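Local coordinates for protein (S)-2-haloacid dehalogenase 4A (Burkholderia cepacia, PDB 2NO4) that hydrolyses short (S)-2-haloalkanoic acids such as (S)-2-chloropropanoate to the (R)-2-hydroxy acids, releasing halide with inversion of configuration, at residues B[153-156]-B[157-160]; B[167-170]-B[171-175]; B[192-196]-B[197-201]. One frame throughout, in Å; residues are numbered along the deposited sequence.

Contact 1: B[153-156]-B[157-160]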
ATOM      1  N   SER B 153       6.935  -9.481 -17.001  1.00 27.86           N
ATOM      2  CA  SER B 153       7.385  -8.810 -15.789  1.00 27.69           C
ATOM      3  C   SER B 153       7.121  -7.300 -15.809  1.00 29.82           C
ATOM      4  O   SER B 153       7.251  -6.660 -16.869  1.00 30.47           O
ATOM      5  CB  SER B 153       8.865  -9.068 -15.572  1.00 26.35           C
ATOM      6  OG  SER B 153       9.298  -8.349 -14.427  1.00 27.27           O
ATOM      7  N   ALA B 154       6.782  -6.736 -14.641  1.00 27.27           N
ATOM      8  CA  ALA B 154       6.711  -5.262 -14.444  1.00 25.65           C
ATOM      9  C   ALA B 154       8.045  -4.584 -14.780  1.00 24.68           C
ATOM     10  O   ALA B 154       8.084  -3.407 -15.148  1.00 22.85           O
ATOM     11  CB  ALA B 154       6.358  -4.931 -12.990  1.00 23.29           C
ATOM     12  N   ASP B 155       9.129  -5.331 -14.580  1.00 23.47           N
ATOM     13  CA  ASP B 155      10.473  -4.853 -14.789  1.00 23.90           C
ATOM     14  C   ASP B 155      10.770  -4.511 -16.258  1.00 26.81           C
ATOM     15  O   ASP B 155      11.730  -3.794 -16.529  1.00 25.98           O
ATOM     16  CB  ASP B 155      11.504  -5.859 -14.273  1.00 24.49           C
ATOM     17  CG  ASP B 155      12.845  -5.197 -13.948  1.00 27.24           C
ATOM     18  OD1 ASP B 155      12.872  -4.143 -13.264  1.00 25.06           O
ATOM     19  OD2 ASP B 155      13.885  -5.741 -14.353  1.00 29.70           O
ATOM     20  N   ASP B 156       9.947  -4.995 -17.182  1.00 26.52           N
ATOM     21  CA  ASP B 156      10.128  -4.692 -18.607  1.00 31.43           C
ATOM     22  C   ASP B 156       9.715  -3.253 -18.880  1.00 33.26           C
ATOM     23  O   ASP B 156      10.349  -2.586 -19.687  1.00 34.94           O
ATOM     24  CB  ASP B 156       9.363  -5.681 -19.488  1.00 32.53           C
ATOM     25  CG  ASP B 156       9.866  -7.103 -19.320  1.00 36.76           C
ATOM     26  OD1 ASP B 156      11.063  -7.248 -19.095  1.00 38.89           O
ATOM     27  OD2 ASP B 156       9.085  -8.087 -19.359  1.00 42.06           O
ATOM     28  N   LEU B 157       8.692  -2.764 -18.168  1.00 32.37           N
ATOM     29  CA  LEU B 157       8.168  -1.404 -18.370  1.00 32.19           C
ATOM     30  C   LEU B 157       8.590  -0.446 -17.273  1.00 29.76           C
ATOM     31  O   LEU B 157       8.425   0.759 -17.423  1.00 28.25           O
ATOM     32  CB  LEU B 157       6.623  -1.397 -18.370  1.00 35.29           C
ATOM     33  CG  LEU B 157       5.835  -2.003 -19.507  1.00 41.75           C
ATOM     34  CD1 LEU B 157       4.422  -1.404 -19.465  1.00 43.02           C
ATOM     35  CD2 LEU B 157       6.511  -1.732 -20.841  1.00 42.85           C
ATOM     36  N   LYS B 158       9.063  -0.990 -16.150  1.00 26.63           N
ATOM     37  CA  LYS B 158       9.432  -0.194 -14.974  1.00 28.32           C
ATOM     38  C   LYS B 158       8.222   0.542 -14.369  1.00 27.06           C
ATOM     39  O   LYS B 158       8.303   1.691 -13.962  1.00 27.11           O
ATOM     40  CB  LYS B 158      10.634   0.737 -15.259  1.00 30.54           C
ATOM     41  CG  LYS B 158      11.907  -0.076 -15.622  1.00 31.05           C
ATOM     42  CD  LYS B 158      13.172   0.779 -15.641  1.00 33.51           C
ATOM     43  CE  LYS B 158      14.333   0.032 -16.380  1.00 35.79           C
ATOM     44  NZ  LYS B 158      14.297  -1.496 -16.183  1.00 40.64           N
ATOM     45  N   ILE B 159       7.119  -0.194 -14.291  1.00 27.17           N
ATOM     46  CA  ILE B 159       5.800   0.271 -13.881  1.00 27.42           C
ATOM     47  C   ILE B 159       5.100  -0.916 -13.191  1.00 25.51           C
ATOM     48  O   ILE B 159       4.966  -1.974 -13.794  1.00 25.56           O
ATOM     49  CB  ILE B 159       4.955   0.657 -15.121  1.00 29.52           C
ATOM     50  CG1 ILE B 159       5.521   1.910 -15.805  1.00 30.65           C
ATOM     51  CG2 ILE B 159       3.487   0.949 -14.721  1.00 30.82           C
ATOM     52  CD1 ILE B 159       4.847   2.173 -17.111  1.00 33.69           C
ATOM     53  N   TYR B 160       4.647  -0.728 -11.950  1.00 23.69           N
ATOM     54  CA  TYR B 160       4.018  -1.813 -11.190  1.00 23.32           C
ATOM     55  C   TYR B 160       2.498  -1.865 -11.332  1.00 20.71           C
ATOM     56  O   TYR B 160       1.868  -0.869 -11.662  1.00 19.68           O
ATOM     57  CB  TYR B 160       4.396  -1.678  -9.715  1.00 22.62           C
ATOM     58  CG  TYR B 160       5.808  -2.132  -9.407  1.00 24.77           C
ATOM     59  CD1 TYR B 160       6.756  -1.237  -8.918  1.00 22.88           C
ATOM     60  CD2 TYR B 160       6.181  -3.480  -9.570  1.00 21.50           C
ATOM     61  CE1 TYR B 160       8.030  -1.674  -8.588  1.00 24.74           C
ATOM     62  CE2 TYR B 160       7.447  -3.911  -9.231  1.00 23.36           C
ATOM     63  CZ  TYR B 160       8.353  -3.011  -8.755  1.00 22.93           C
ATOM     64  OH  TYR B 160       9.603  -3.426  -8.451  1.00 25.03           O
TER
HETATM   65  O   HOH W   1      15.155  -2.761 -13.416  1.00 38.77           O
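The carbonyl oxygen of A154 gathers the backbone N-H groups of L157, K158 and, weakly, I159 as the chain turns. L157 N stands 3.1 Å from A154 O and well above the carbonyl plane, whereas K158 N, at 2.8 Å from A154 O, comes nearly head-on with a C=O...N angle of 161°. I159 N adds a straight but long third bond. Upstream, D155 N donates to S153 OG (3.0 Å) in an ST turn, and D156 N to S153 O; S153 OG is in turn bonded to G130 O. The turn leaves the C-terminal end of edge strand 150-153 in the Rossmann-like core of this HAD hydrolase and leads toward K161, a residue considered important for catalysis. D155 and K158 do not form a salt bridge: D155 OD1 and K158 NZ are 4.2 Å apart, joined by a water that donates to D155 OD1 (2.7 Å) and accepts from K158 NZ. A bend at the last torsion of K158 (chi4 -34°) turns NZ back to a weak bond with D155 O, while D155 OD1 is also hydrogen-bonded to Y67 OH. The methyl of A154 approaches the Y160 ring obliquely, A154 CB 3.7 Å from Y160 CD2, and Y160 OH is satisfied by A68 O. That same methyl lies 3.4 Å from I159 O, a buried carbonyl oxygen with no polar partner in the model.

Contact 2: B[167-170]-B[171-175]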
ATOM      1  N   TYR B 167      -1.073  -4.284 -17.561  1.00 22.99           N
ATOM      2  CA  TYR B 167      -2.065  -5.162 -18.174  1.00 24.89           C
ATOM      3  C   TYR B 167      -2.044  -5.019 -19.707  1.00 24.22           C
ATOM      4  O   TYR B 167      -2.188  -6.011 -20.421  1.00 26.27           O
ATOM      5  CB  TYR B 167      -3.476  -4.909 -17.582  1.00 21.97           C
ATOM      6  CG  TYR B 167      -3.452  -4.997 -16.055  1.00 23.33           C
ATOM      7  CD1 TYR B 167      -3.178  -6.223 -15.417  1.00 20.75           C
ATOM      8  CD2 TYR B 167      -3.652  -3.858 -15.260  1.00 22.48           C
ATOM      9  CE1 TYR B 167      -3.129  -6.329 -14.021  1.00 19.57           C
ATOM     10  CE2 TYR B 167      -3.591  -3.951 -13.836  1.00 23.08           C
ATOM     11  CZ  TYR B 167      -3.339  -5.203 -13.239  1.00 22.07           C
ATOM     12  OH  TYR B 167      -3.255  -5.348 -11.871  1.00 22.16           O
ATOM     13  N   GLN B 168      -1.868  -3.788 -20.197  1.00 26.42           N
ATOM     14  CA  GLN B 168      -1.755  -3.506 -21.641  1.00 26.25           C
ATOM     15  C   GLN B 168      -0.533  -4.197 -22.244  1.00 25.83           C
ATOM     16  O   GLN B 168      -0.620  -4.760 -23.332  1.00 26.90           O
ATOM     17  CB  GLN B 168      -1.699  -1.993 -21.916  1.00 28.06           C
ATOM     18  CG  GLN B 168      -1.672  -1.607 -23.413  1.00 29.73           C
ATOM     19  CD  GLN B 168      -2.908  -2.092 -24.140  1.00 30.04           C
ATOM     20  OE1 GLN B 168      -2.816  -2.856 -25.091  1.00 36.70           O
ATOM     21  NE2 GLN B 168      -4.064  -1.670 -23.694  1.00 30.92           N
ATOM     22  N   PHE B 169       0.592  -4.144 -21.531  1.00 25.20           N
ATOM     23  CA  PHE B 169       1.819  -4.879 -21.883  1.00 26.64           C
ATOM     24  C   PHE B 169       1.560  -6.377 -22.165  1.00 26.70           C
ATOM     25  O   PHE B 169       2.098  -6.925 -23.138  1.00 27.88           O
ATOM     26  CB  PHE B 169       2.888  -4.691 -20.779  1.00 27.88           C
ATOM     27  CG  PHE B 169       4.207  -5.383 -21.058  1.00 31.02           C
ATOM     28  CD1 PHE B 169       5.061  -4.934 -22.082  1.00 30.34           C
ATOM     29  CD2 PHE B 169       4.620  -6.470 -20.281  1.00 30.00           C
ATOM     30  CE1 PHE B 169       6.311  -5.584 -22.323  1.00 30.92           C
ATOM     31  CE2 PHE B 169       5.846  -7.115 -20.531  1.00 30.66           C
ATOM     32  CZ  PHE B 169       6.684  -6.670 -21.545  1.00 28.95           C
ATOM     33  N   ALA B 170       0.758  -7.029 -21.314  1.00 25.56           N
ATOM     34  CA  ALA B 170       0.361  -8.430 -21.498  1.00 24.94           C
ATOM     35  C   ALA B 170      -0.433  -8.633 -22.805  1.00 25.87           C
ATOM     36  O   ALA B 170      -0.175  -9.578 -23.541  1.00 24.73           O
ATOM     37  CB  ALA B 170      -0.471  -8.940 -20.247  1.00 23.71           C
ATOM     38  N   CYS B 171      -1.420  -7.767 -23.059  1.00 26.95           N
ATOM     39  CA  CYS B 171      -2.184  -7.776 -24.313  1.00 28.40           C
ATOM     40  C   CYS B 171      -1.247  -7.653 -25.504  1.00 27.27           C
ATOM     41  O   CYS B 171      -1.318  -8.462 -26.413  1.00 31.23           O
ATOM     42  CB  CYS B 171      -3.191  -6.628 -24.356  1.00 29.02           C
ATOM     43  SG  CYS B 171      -4.496  -6.829 -23.200  1.00 31.09           S
ATOM     44  N   ASP B 172      -0.378  -6.651 -25.469  1.00 29.28           N
ATOM     45  CA  ASP B 172       0.642  -6.421 -26.507  1.00 30.50           C
ATOM     46  C   ASP B 172       1.557  -7.622 -26.741  1.00 32.34           C
ATOM     47  O   ASP B 172       1.703  -8.081 -27.884  1.00 33.14           O
ATOM     48  CB  ASP B 172       1.473  -5.152 -26.237  1.00 29.21           C
ATOM     49  CG  ASP B 172       0.636  -3.879 -26.245  1.00 30.30           C
ATOM     50  OD1 ASP B 172      -0.539  -3.870 -26.668  1.00 32.27           O
ATOM     51  OD2 ASP B 172       1.151  -2.854 -25.794  1.00 31.71           O
ATOM     52  N   ARG B 173       2.190  -8.127 -25.691  1.00 31.98           N
ATOM     53  CA  ARG B 173       3.108  -9.243 -25.863  1.00 31.47           C
ATOM     54  C   ARG B 173       2.407 -10.539 -26.273  1.00 32.42           C
ATOM     55  O   ARG B 173       2.960 -11.335 -27.034  1.00 31.19           O
ATOM     56  CB  ARG B 173       3.927  -9.482 -24.609  1.00 32.99           C
ATOM     57  CG  ARG B 173       4.986  -8.433 -24.397  1.00 37.52           C
ATOM     58  CD  ARG B 173       5.999  -8.407 -25.568  1.00 40.73           C
ATOM     59  NE  ARG B 173       7.325  -8.205 -25.008  1.00 46.10           N
ATOM     60  CZ  ARG B 173       8.086  -9.185 -24.521  1.00 47.53           C
ATOM     61  NH1 ARG B 173       7.686 -10.472 -24.574  1.00 48.75           N
ATOM     62  NH2 ARG B 173       9.260  -8.872 -24.007  1.00 48.16           N
ATOM     63  N   LEU B 174       1.205 -10.766 -25.745  1.00 31.12           N
ATOM     64  CA  LEU B 174       0.508 -12.029 -26.006  1.00 32.14           C
ATOM     65  C   LEU B 174      -0.357 -12.031 -27.256  1.00 31.97           C
ATOM     66  O   LEU B 174      -0.880 -13.084 -27.632  1.00 31.54           O
ATOM     67  CB  LEU B 174      -0.305 -12.494 -24.785  1.00 30.35           C
ATOM     68  CG  LEU B 174       0.545 -12.786 -23.525  1.00 31.43           C
ATOM     69  CD1 LEU B 174      -0.380 -12.996 -22.330  1.00 29.89           C
ATOM     70  CD2 LEU B 174       1.488 -13.987 -23.725  1.00 30.64           C
ATOM     71  N   GLY B 175      -0.514 -10.862 -27.877  1.00 31.80           N
ATOM     72  CA  GLY B 175      -1.318 -10.709 -29.103  1.00 31.89           C
ATOM     73  C   GLY B 175      -2.789 -10.957 -28.868  1.00 32.70           C
ATOM     74  O   GLY B 175      -3.461 -11.581 -29.692  1.00 32.08           O
TER
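This is a contact between successive turns of one helix, 164-174, which packs against strands 123-128 and 150-153 and against helix 188-197. Four i to i+4 backbone bonds tie the segments, from C171 N to Y167 O through to L174 N to A170 O; the straightest, D172 N to Q168 O, spans 2.9 Å with an N-H...O angle of 175°. On one flank F169 and R173 run side by side. R173 CG sits over one face of the F169 ring, displaced toward its rim and 4.0 Å from the centroid, a CH-pi contact. The guanidinium plane is tilted 63° from the ring, and the ring's rim, at F169 CZ, lies over one guanidinium face. With CG of F169 anti to its backbone nitrogen (chi1 -179°), the ring is sent outward, leaning toward the next turn, where R173 lies. L174 CB lies 3.2 Å from A170 O, and L174 also reaches both strands. C171 SG rests 3.7 Å from Y167 O, and C171 touches F197 and F199. The helix gives way at G175, where phi turns positive. Y167, considered important for catalysis, is hydrogen-bonded through OH to D190 OD1. Contacts with both strands mark this as a helix flanking the parallel sheet of a Rossmann-like HAD core.

Contact 3: B[192-196]-B[197-201]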
ATOM      1  N   GLY B 192      -8.683  -5.767  -9.040  1.00 22.68           N
ATOM      2  CA  GLY B 192      -9.268  -4.448  -9.246  1.00 23.98           C
ATOM      3  C   GLY B 192      -8.680  -3.767 -10.466  1.00 23.30           C
ATOM      4  O   GLY B 192      -9.424  -3.324 -11.322  1.00 22.16           O
ATOM      5  N   GLY B 193      -7.342  -3.741 -10.558  1.00 22.59           N
ATOM      6  CA  GLY B 193      -6.655  -3.158 -11.701  1.00 23.33           C
ATOM      7  C   GLY B 193      -6.927  -3.861 -13.023  1.00 25.30           C
ATOM      8  O   GLY B 193      -7.226  -3.195 -14.023  1.00 24.42           O
ATOM      9  N   ALA B 194      -6.821  -5.198 -13.019  1.00 23.35           N
ATOM     10  CA  ALA B 194      -7.069  -6.038 -14.186  1.00 21.24           C
ATOM     11  C   ALA B 194      -8.511  -5.946 -14.675  1.00 22.22           C
ATOM     12  O   ALA B 194      -8.766  -5.906 -15.885  1.00 23.77           O
ATOM     13  CB  ALA B 194      -6.717  -7.527 -13.843  1.00 19.36           C
ATOM     14  N   GLY B 195      -9.444  -5.906 -13.741  1.00 22.16           N
ATOM     15  CA  GLY B 195     -10.890  -5.840 -14.041  1.00 21.52           C
ATOM     16  C   GLY B 195     -11.250  -4.486 -14.621  1.00 24.89           C
ATOM     17  O   GLY B 195     -11.951  -4.398 -15.662  1.00 22.02           O
ATOM     18  N   LYS B 196     -10.758  -3.423 -13.980  1.00 25.88           N
ATOM     19  CA  LYS B 196     -10.938  -2.069 -14.536  1.00 26.26           C
ATOM     20  C   LYS B 196     -10.315  -1.919 -15.928  1.00 26.54           C
ATOM     21  O   LYS B 196     -10.923  -1.329 -16.805  1.00 29.03           O
ATOM     22  CB  LYS B 196     -10.420  -0.990 -13.611  1.00 29.10           C
ATOM     23  CG  LYS B 196     -10.970   0.381 -14.012  1.00 28.09           C
ATOM     24  CD  LYS B 196     -10.446   1.438 -13.130  1.00 27.68           C
ATOM     25  CE  LYS B 196     -10.426   2.741 -13.915  1.00 26.31           C
ATOM     26  NZ  LYS B 196     -11.811   3.221 -14.072  1.00 25.18           N
ATOM     27  N   PHE B 197      -9.131  -2.476 -16.134  1.00 24.82           N
ATOM     28  CA  PHE B 197      -8.519  -2.535 -17.461  1.00 26.13           C
ATOM     29  C   PHE B 197      -9.385  -3.275 -18.500  1.00 28.42           C
ATOM     30  O   PHE B 197      -9.409  -2.902 -19.695  1.00 28.15           O
ATOM     31  CB  PHE B 197      -7.106  -3.157 -17.379  1.00 25.91           C
ATOM     32  CG  PHE B 197      -6.434  -3.293 -18.724  1.00 26.08           C
ATOM     33  CD1 PHE B 197      -5.848  -2.178 -19.326  1.00 26.33           C
ATOM     34  CD2 PHE B 197      -6.418  -4.521 -19.389  1.00 25.36           C
ATOM     35  CE1 PHE B 197      -5.254  -2.258 -20.599  1.00 25.65           C
ATOM     36  CE2 PHE B 197      -5.816  -4.637 -20.647  1.00 26.37           C
ATOM     37  CZ  PHE B 197      -5.245  -3.494 -21.261  1.00 25.38           C
ATOM     38  N   GLY B 198     -10.102  -4.316 -18.074  1.00 27.93           N
ATOM     39  CA  GLY B 198     -10.954  -5.066 -19.007  1.00 28.90           C
ATOM     40  C   GLY B 198     -10.739  -6.572 -19.128  1.00 28.83           C
ATOM     41  O   GLY B 198     -11.436  -7.224 -19.915  1.00 27.99           O
ATOM     42  N   PHE B 199      -9.788  -7.139 -18.378  1.00 26.57           N
ATOM     43  CA  PHE B 199      -9.636  -8.618 -18.365  1.00 26.43           C
ATOM     44  C   PHE B 199     -10.825  -9.242 -17.660  1.00 25.22           C
ATOM     45  O   PHE B 199     -11.434  -8.589 -16.848  1.00 24.81           O
ATOM     46  CB  PHE B 199      -8.407  -9.061 -17.593  1.00 24.25           C
ATOM     47  CG  PHE B 199      -7.094  -8.744 -18.255  1.00 25.24           C
ATOM     48  CD1 PHE B 199      -7.007  -8.480 -19.625  1.00 25.25           C
ATOM     49  CD2 PHE B 199      -5.929  -8.737 -17.488  1.00 25.45           C
ATOM     50  CE1 PHE B 199      -5.738  -8.211 -20.241  1.00 25.30           C
ATOM     51  CE2 PHE B 199      -4.664  -8.473 -18.068  1.00 24.79           C
ATOM     52  CZ  PHE B 199      -4.575  -8.226 -19.467  1.00 25.35           C
ATOM     53  N   ASN B 200     -11.141 -10.506 -17.982  1.00 27.28           N
ATOM     54  CA  ASN B 200     -12.138 -11.294 -17.233  1.00 26.75           C
ATOM     55  C   ASN B 200     -11.471 -11.837 -15.971  1.00 25.86           C
ATOM     56  O   ASN B 200     -10.548 -12.651 -16.049  1.00 26.64           O
ATOM     57  CB  ASN B 200     -12.698 -12.439 -18.100  1.00 29.29           C
ATOM     58  CG  ASN B 200     -13.325 -11.921 -19.394  1.00 33.64           C
ATOM     59  OD1 ASN B 200     -14.414 -11.351 -19.373  1.00 36.75           O
ATOM     60  ND2 ASN B 200     -12.620 -12.087 -20.517  1.00 34.46           N
ATOM     61  N   THR B 201     -11.933 -11.390 -14.805  1.00 22.28           N
ATOM     62  CA  THR B 201     -11.195 -11.649 -13.569  1.00 23.56           C
ATOM     63  C   THR B 201     -11.746 -12.802 -12.745  1.00 22.82           C
ATOM     64  O   THR B 201     -12.950 -12.940 -12.559  1.00 21.55           O
ATOM     65  CB  THR B 201     -11.081 -10.369 -12.701  1.00 22.68           C
ATOM     66  OG1 THR B 201     -12.387  -9.813 -12.546  1.00 23.92           O
ATOM     67  CG2 THR B 201     -10.183  -9.362 -13.416  1.00 21.07           C
TER
HETATM   68  O   HOH W   2     -13.753  -6.975 -16.261  1.00 40.23           O
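A194 CB lies beside the ring of F199 and the methyl of T201, 3.9 Å from both F199 CD2 and T201 CG2. The ring is met obliquely. T201 CG2 also comes up to the backbone of G195, 3.5 Å from G195 N. With OG1 of T201 between the backbone N and the carbonyl carbon (chi1 51°), CG2 is anti to the carbonyl carbon and faces the helix end. The A194 carbonyl oxygen takes two N-H groups from opposite faces of its plane: G198 N and F199 N, each 3.0 Å from A194 O. With a weak bond from G198 N to G195 O, this is a Schellman motif. It closes helix 188-197 after F197, with G198, which takes a positive phi, as the C-prime residue, and turns the chain into strand 200-204 of a beta-alpha-beta unit. Before the turn F197 N still makes the helical bond to G193 O (2.9 Å). The F197 ring presents its edge to A194 O and packs on Y167 of helix 164-174. A water donates to both G195 O and F199 O, at 2.9 Å from the latter, bridging helix end and strand approach. K196 NZ is hydrogen-bonded to Q66 OE1 of the second subunit.

The three contacts follow one another along the chain without interleaving, all within the Rossmann-like core. Contact 1 lies in the loop between strand 150-153 and helix 164-174, contact 2 on that helix, and contact 3 where helix 188-197 passes into strand 200-204. Contact 2 is the middle piece: its centre is 12 Å from that of contact 1 and 13 Å from that of contact 3, and it touches both. F169 packs on D156 and L157, while Y167 meets G193, F197 and F199. Contacts 1 and 3, 18 Å apart between centres, do not touch. The helix bearing Y167 is thus packed between the loop after strand 150-153, which carries K161, and helix 188-197.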